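Local coordinates for protein manganese lipoxygenase (Gaeumannomyces graminis, PDB 5FX8) that oxidises linoleic and alpha-linolenic acids with molecular oxygen to 11S- and 13R-hydroperoxy fatty acids, using a catalytic manganese ion, at residues L131-F134 with A135-Y138; R409-M412 with Q413-D417. All coordinates share one frame; numbering follows the deposited sequence.

Contact 1 of 2, residues L131-F134 with A135-Y138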
loop_
_atom_site.group_PDB
_atom_site.type_symbol
_atom_site.label_atom_id
_atom_site.label_comp_id
_atom_site.label_asym_id
_atom_site.label_seq_id
_atom_site.Cartn_x
_atom_site.Cartn_y
_atom_site.Cartn_z
ATOM N N LEU A 131 -29.546 -2.848 -1.110
ATOM C CA LEU A 131 -28.160 -2.774 -1.571
ATOM C C LEU A 131 -27.661 -1.338 -1.702
ATOM O O LEU A 131 -26.453 -1.114 -1.667
ATOM C CB LEU A 131 -27.991 -3.498 -2.907
ATOM C CG LEU A 131 -27.239 -4.833 -2.948
ATOM C CD1 LEU A 131 -27.800 -5.806 -1.963
ATOM C CD2 LEU A 131 -27.349 -5.440 -4.300
ATOM N N ASP A 132 -28.550 -0.359 -1.838
ATOM C CA ASP A 132 -28.084 1.008 -2.038
ATOM C C ASP A 132 -27.550 1.609 -0.750
ATOM O O ASP A 132 -26.726 2.525 -0.798
ATOM C CB ASP A 132 -29.209 1.881 -2.595
ATOM C CG ASP A 132 -30.060 1.180 -3.584
ATOM O OD1 ASP A 132 -29.641 1.051 -4.699
ATOM O OD2 ASP A 132 -31.151 0.750 -3.245
ATOM N N ASP A 133 -28.003 1.119 0.408
ATOM C CA ASP A 133 -27.501 1.630 1.680
ATOM C C ASP A 133 -26.038 1.291 1.894
ATOM O O ASP A 133 -25.409 1.864 2.785
ATOM C CB ASP A 133 -28.323 1.091 2.851
ATOM C CG ASP A 133 -29.795 1.405 2.721
ATOM O OD1 ASP A 133 -30.101 2.474 2.157
ATOM O OD2 ASP A 133 -30.639 0.580 3.154
ATOM N N PHE A 134 -25.482 0.378 1.104
ATOM C CA PHE A 134 -24.053 0.139 1.166
ATOM C C PHE A 134 -23.255 1.380 0.834
ATOM O O PHE A 134 -22.091 1.463 1.209
ATOM C CB PHE A 134 -23.661 -0.990 0.234
ATOM C CG PHE A 134 -23.683 -2.331 0.870
ATOM C CD1 PHE A 134 -22.581 -2.804 1.559
ATOM C CD2 PHE A 134 -24.799 -3.126 0.790
ATOM C CE1 PHE A 134 -22.597 -4.049 2.157
ATOM C CE2 PHE A 134 -24.818 -4.376 1.387
ATOM C CZ PHE A 134 -23.715 -4.835 2.065
ATOM N N ALA A 135 -23.850 2.356 0.160
ATOM C CA ALA A 135 -23.128 3.591 -0.090
ATOM C C ALA A 135 -22.876 4.367 1.191
ATOM O O ALA A 135 -21.944 5.165 1.246
ATOM C CB ALA A 135 -23.885 4.453 -1.092
ATOM N N LEU A 136 -23.699 4.165 2.222
ATOM C CA LEU A 136 -23.446 4.778 3.518
ATOM C C LEU A 136 -22.102 4.364 4.073
ATOM O O LEU A 136 -21.513 5.090 4.869
ATOM C CB LEU A 136 -24.542 4.391 4.506
ATOM C CG LEU A 136 -25.970 4.688 4.089
ATOM C CD1 LEU A 136 -26.886 3.864 4.931
ATOM C CD2 LEU A 136 -26.241 6.145 4.282
ATOM N N LEU A 137 -21.607 3.213 3.665
ATOM C CA LEU A 137 -20.284 2.783 4.051
ATOM C C LEU A 137 -19.189 3.745 3.592
ATOM O O LEU A 137 -18.131 3.807 4.221
ATOM C CB LEU A 137 -20.098 1.407 3.464
ATOM C CG LEU A 137 -19.101 0.423 3.992
ATOM C CD1 LEU A 137 -19.302 0.243 5.443
ATOM C CD2 LEU A 137 -19.398 -0.841 3.233
ATOM N N TYR A 138 -19.425 4.524 2.540
ATOM C CA TYR A 138 -18.371 5.283 1.878
ATOM C C TYR A 138 -18.617 6.781 1.833
ATOM O O TYR A 138 -17.671 7.560 1.920
ATOM C CB TYR A 138 -18.191 4.761 0.447
ATOM C CG TYR A 138 -17.717 3.333 0.345
ATOM C CD1 TYR A 138 -16.435 2.993 0.710
ATOM C CD2 TYR A 138 -18.544 2.344 -0.123
ATOM C CE1 TYR A 138 -15.995 1.727 0.621
ATOM C CE2 TYR A 138 -18.111 1.065 -0.217
ATOM C CZ TYR A 138 -16.832 0.764 0.155
ATOM O OH TYR A 138 -16.363 -0.509 0.070
#
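Phe134 and Leu137 lie side by side along one flank of the short 3-10 helix 131-137, their side chains pointing the same way. Leu137 brings its CD2 methyl to the edge of the phenyl ring, near the ring plane, with CD2 4.1 Å from CD1 of Phe134. Its CG stands opposite the backbone N (chi1 -158°), which carries the branch back along the helix to that ring. On the next flank, Leu136 folds over Asp133: CD1 of Leu136 packs 3.8 Å from CB of Asp133, an aliphatic touch that leaves the carboxylate to face elsewhere.

Underneath runs the three-residue ladder that defines a 3-10 helix. Ala135 N donates to Asp132 O (3.0 Å), Leu136 N to Asp133 O (2.9 Å) and Leu137 N to Phe134 O (3.1 Å). The first bond is the straightest, at 165° about the hydrogen.

Further out, the residues just before tie in the start of the helix: OD2 of Asp133 accepts from both Lys129 N and Thr130 N, OD2 of Asp132 is hydrogen-bonded to Thr130 OG1, and Phe128 stacks on the Phe134 ring. The whole segment belongs to the connection between helices 86-124 and 161-166. At its far end Leu493 N donates to Tyr138 OH, and its buried flank rests on helix 526-539, where Leu137 meets Ala529, Val530 and Val533 and Tyr138 also touches Val533.

Contact 2 of 2, residues R409-M412 with Q413-D417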
loop_
_atom_site.group_PDB
_atom_site.type_symbol
_atom_site.label_atom_id
_atom_site.label_comp_id
_atom_site.label_asym_id
_atom_site.label_seq_id
_atom_site.Cartn_x
_atom_site.Cartn_y
_atom_site.Cartn_z
ATOM N N ARG A 409 12.015 3.034 -17.447
ATOM C CA ARG A 409 13.018 2.432 -18.299
ATOM C C ARG A 409 13.947 3.495 -18.821
ATOM O O ARG A 409 15.162 3.307 -18.834
ATOM C CB ARG A 409 12.367 1.664 -19.439
ATOM C CG ARG A 409 13.394 1.008 -20.296
ATOM C CD ARG A 409 12.872 -0.024 -21.247
ATOM N NE ARG A 409 14.019 -0.672 -21.860
ATOM C CZ ARG A 409 14.518 -1.843 -21.493
ATOM N NH1 ARG A 409 13.929 -2.542 -20.517
ATOM N NH2 ARG A 409 15.593 -2.326 -22.117
ATOM N N ARG A 410 13.398 4.644 -19.196
ATOM C CA ARG A 410 14.263 5.766 -19.502
ATOM C C ARG A 410 15.243 6.018 -18.363
ATOM O O ARG A 410 16.454 6.111 -18.592
ATOM C CB ARG A 410 13.434 6.999 -19.806
ATOM C CG ARG A 410 14.253 8.189 -20.195
ATOM C CD ARG A 410 13.362 9.386 -20.369
ATOM N NE ARG A 410 12.235 9.088 -21.255
ATOM C CZ ARG A 410 12.302 9.182 -22.582
ATOM N NH1 ARG A 410 13.440 9.565 -23.173
ATOM N NH2 ARG A 410 11.239 8.890 -23.322
ATOM N N PHE A 411 14.746 6.105 -17.122
ATOM C CA PHE A 411 15.675 6.325 -16.022
ATOM C C PHE A 411 16.704 5.209 -15.934
ATOM O O PHE A 411 17.889 5.469 -15.730
ATOM C CB PHE A 411 14.960 6.454 -14.688
ATOM C CG PHE A 411 15.896 6.512 -13.531
ATOM C CD1 PHE A 411 16.329 5.356 -12.910
ATOM C CD2 PHE A 411 16.367 7.716 -13.081
ATOM C CE1 PHE A 411 17.193 5.408 -11.890
ATOM C CE2 PHE A 411 17.226 7.772 -12.040
ATOM C CZ PHE A 411 17.650 6.616 -11.452
ATOM N N MET A 412 16.271 3.957 -16.023
ATOM C CA MET A 412 17.217 2.880 -15.800
ATOM C C MET A 412 18.255 2.861 -16.894
ATOM O O MET A 412 19.418 2.552 -16.646
ATOM C CB MET A 412 16.505 1.532 -15.704
ATOM C CG MET A 412 15.759 1.316 -14.433
ATOM S SD MET A 412 16.740 1.489 -12.933
ATOM C CE MET A 412 15.487 1.090 -11.730
ATOM N N GLN A 413 17.846 3.177 -18.112
ATOM C CA GLN A 413 18.786 3.257 -19.219
ATOM C C GLN A 413 19.822 4.333 -18.963
ATOM O O GLN A 413 21.021 4.108 -19.128
ATOM C CB GLN A 413 18.043 3.527 -20.517
ATOM C CG GLN A 413 18.938 3.425 -21.732
ATOM C CD GLN A 413 19.232 1.987 -22.130
ATOM O OE1 GLN A 413 18.323 1.249 -22.511
ATOM N NE2 GLN A 413 20.502 1.585 -22.054
ATOM N N ALA A 414 19.385 5.504 -18.513
ATOM C CA ALA A 414 20.379 6.524 -18.226
ATOM C C ALA A 414 21.241 6.145 -17.027
ATOM O O ALA A 414 22.419 6.487 -16.992
ATOM C CB ALA A 414 19.716 7.875 -18.022
ATOM N N PHE A 415 20.691 5.423 -16.056
ATOM C CA PHE A 415 21.468 5.025 -14.891
ATOM C C PHE A 415 22.549 4.023 -15.264
ATOM O O PHE A 415 23.684 4.131 -14.794
ATOM C CB PHE A 415 20.532 4.462 -13.816
ATOM C CG PHE A 415 21.232 3.720 -12.725
ATOM C CD1 PHE A 415 22.094 4.367 -11.871
ATOM C CD2 PHE A 415 21.026 2.380 -12.548
ATOM C CE1 PHE A 415 22.741 3.699 -10.889
ATOM C CE2 PHE A 415 21.670 1.696 -11.531
ATOM C CZ PHE A 415 22.528 2.359 -10.712
ATOM N N VAL A 416 22.216 3.054 -16.114
ATOM C CA VAL A 416 23.183 2.052 -16.537
ATOM C C VAL A 416 24.243 2.686 -17.415
ATOM O O VAL A 416 25.439 2.443 -17.226
ATOM C CB VAL A 416 22.480 0.880 -17.243
ATOM C CG1 VAL A 416 23.482 -0.082 -17.846
ATOM C CG2 VAL A 416 21.649 0.144 -16.271
ATOM N N ASP A 417 23.831 3.545 -18.356
ATOM C CA ASP A 417 24.820 4.248 -19.164
ATOM C C ASP A 417 25.721 5.125 -18.301
ATOM O O ASP A 417 26.924 5.200 -18.533
ATOM C CB ASP A 417 24.144 5.082 -20.250
ATOM C CG ASP A 417 23.481 4.239 -21.342
ATOM O OD1 ASP A 417 23.853 3.063 -21.585
ATOM O OD2 ASP A 417 22.556 4.789 -21.968
#
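Phe411 and Phe415 meet one turn apart on the alpha helix 396-420 of this largely helical lipoxygenase, and Met412 fills in beside both rings. The Met412 side chain is worth tracing outward. Its CB meets nothing across the contact beyond the backbone that follows it directly. CG sits opposite the carbonyl carbon (chi1 -74°), and a bend at chi2 (-56°) swings the sulfur round toward the aromatic pair. SD then lies in the plane of the Phe411 ring, at its edge, 3.9 Å from CD1 of Phe411. The same sulfur is 4.4 Å from CD2 of Phe415, approaching that ring obliquely. The last torsion is extended (chi3 -178°), so the CE methyl continues past the sulfur and lies farther from both rings than SD does.

The two phenylalanines cross obliquely rather than stack: CE1 of Phe411 reaches CB of Phe415 at 4.0 Å. Beyond that point they part, the Phe415 ring leading away to Pro313, Val314 and Val317 of helix 313-321 while Phe411 stacks with Phe555 and meets Tyr568 edge-to-face.

Helix 460-481 covers another flank, where Met412 touches Leu467 and Thr468, Val416 touches Val464, and Arg409 forms a salt bridge through NH1 to Asp465 OD1. Arg410 points instead toward helix 566-587, making a long, weak ion pair with Asp578.

Regular four-residue backbone bonds set the spacing throughout. Gln413 N donates to Arg409 O (2.8 Å), Ala414 N to Arg410 O (3.0 Å) and Phe415 N to Phe411 O (2.8 Å). Met412 O accepts from Val416 N and also has the CG2 methyl of Val416 at 3.3 Å.

In the fold
Contact 1 and contact 2 lie on opposite sides of the chain's centre, their own centres about 47 Å apart. Each is partly buried and away from the manganese site. Contact 1 is a short 3-10 helix within a connection, with three-residue bonds; Asp133 takes two backbone N-H groups just before it, Asp132 the Thr130 hydroxyl, and one buried flank rests on helix 526-539. Contact 2 sits in a long alpha helix with four-residue bonds, against helices 313-321, 460-481 and 566-587. Its buried side adds a methionine sulfur to two phenyl rings. Outside the contact, Arg409 pairs with Asp465 and Asp417 with Arg460 in salt bridges to helix 460-481, whereas Arg410 makes long, weak ion pairs.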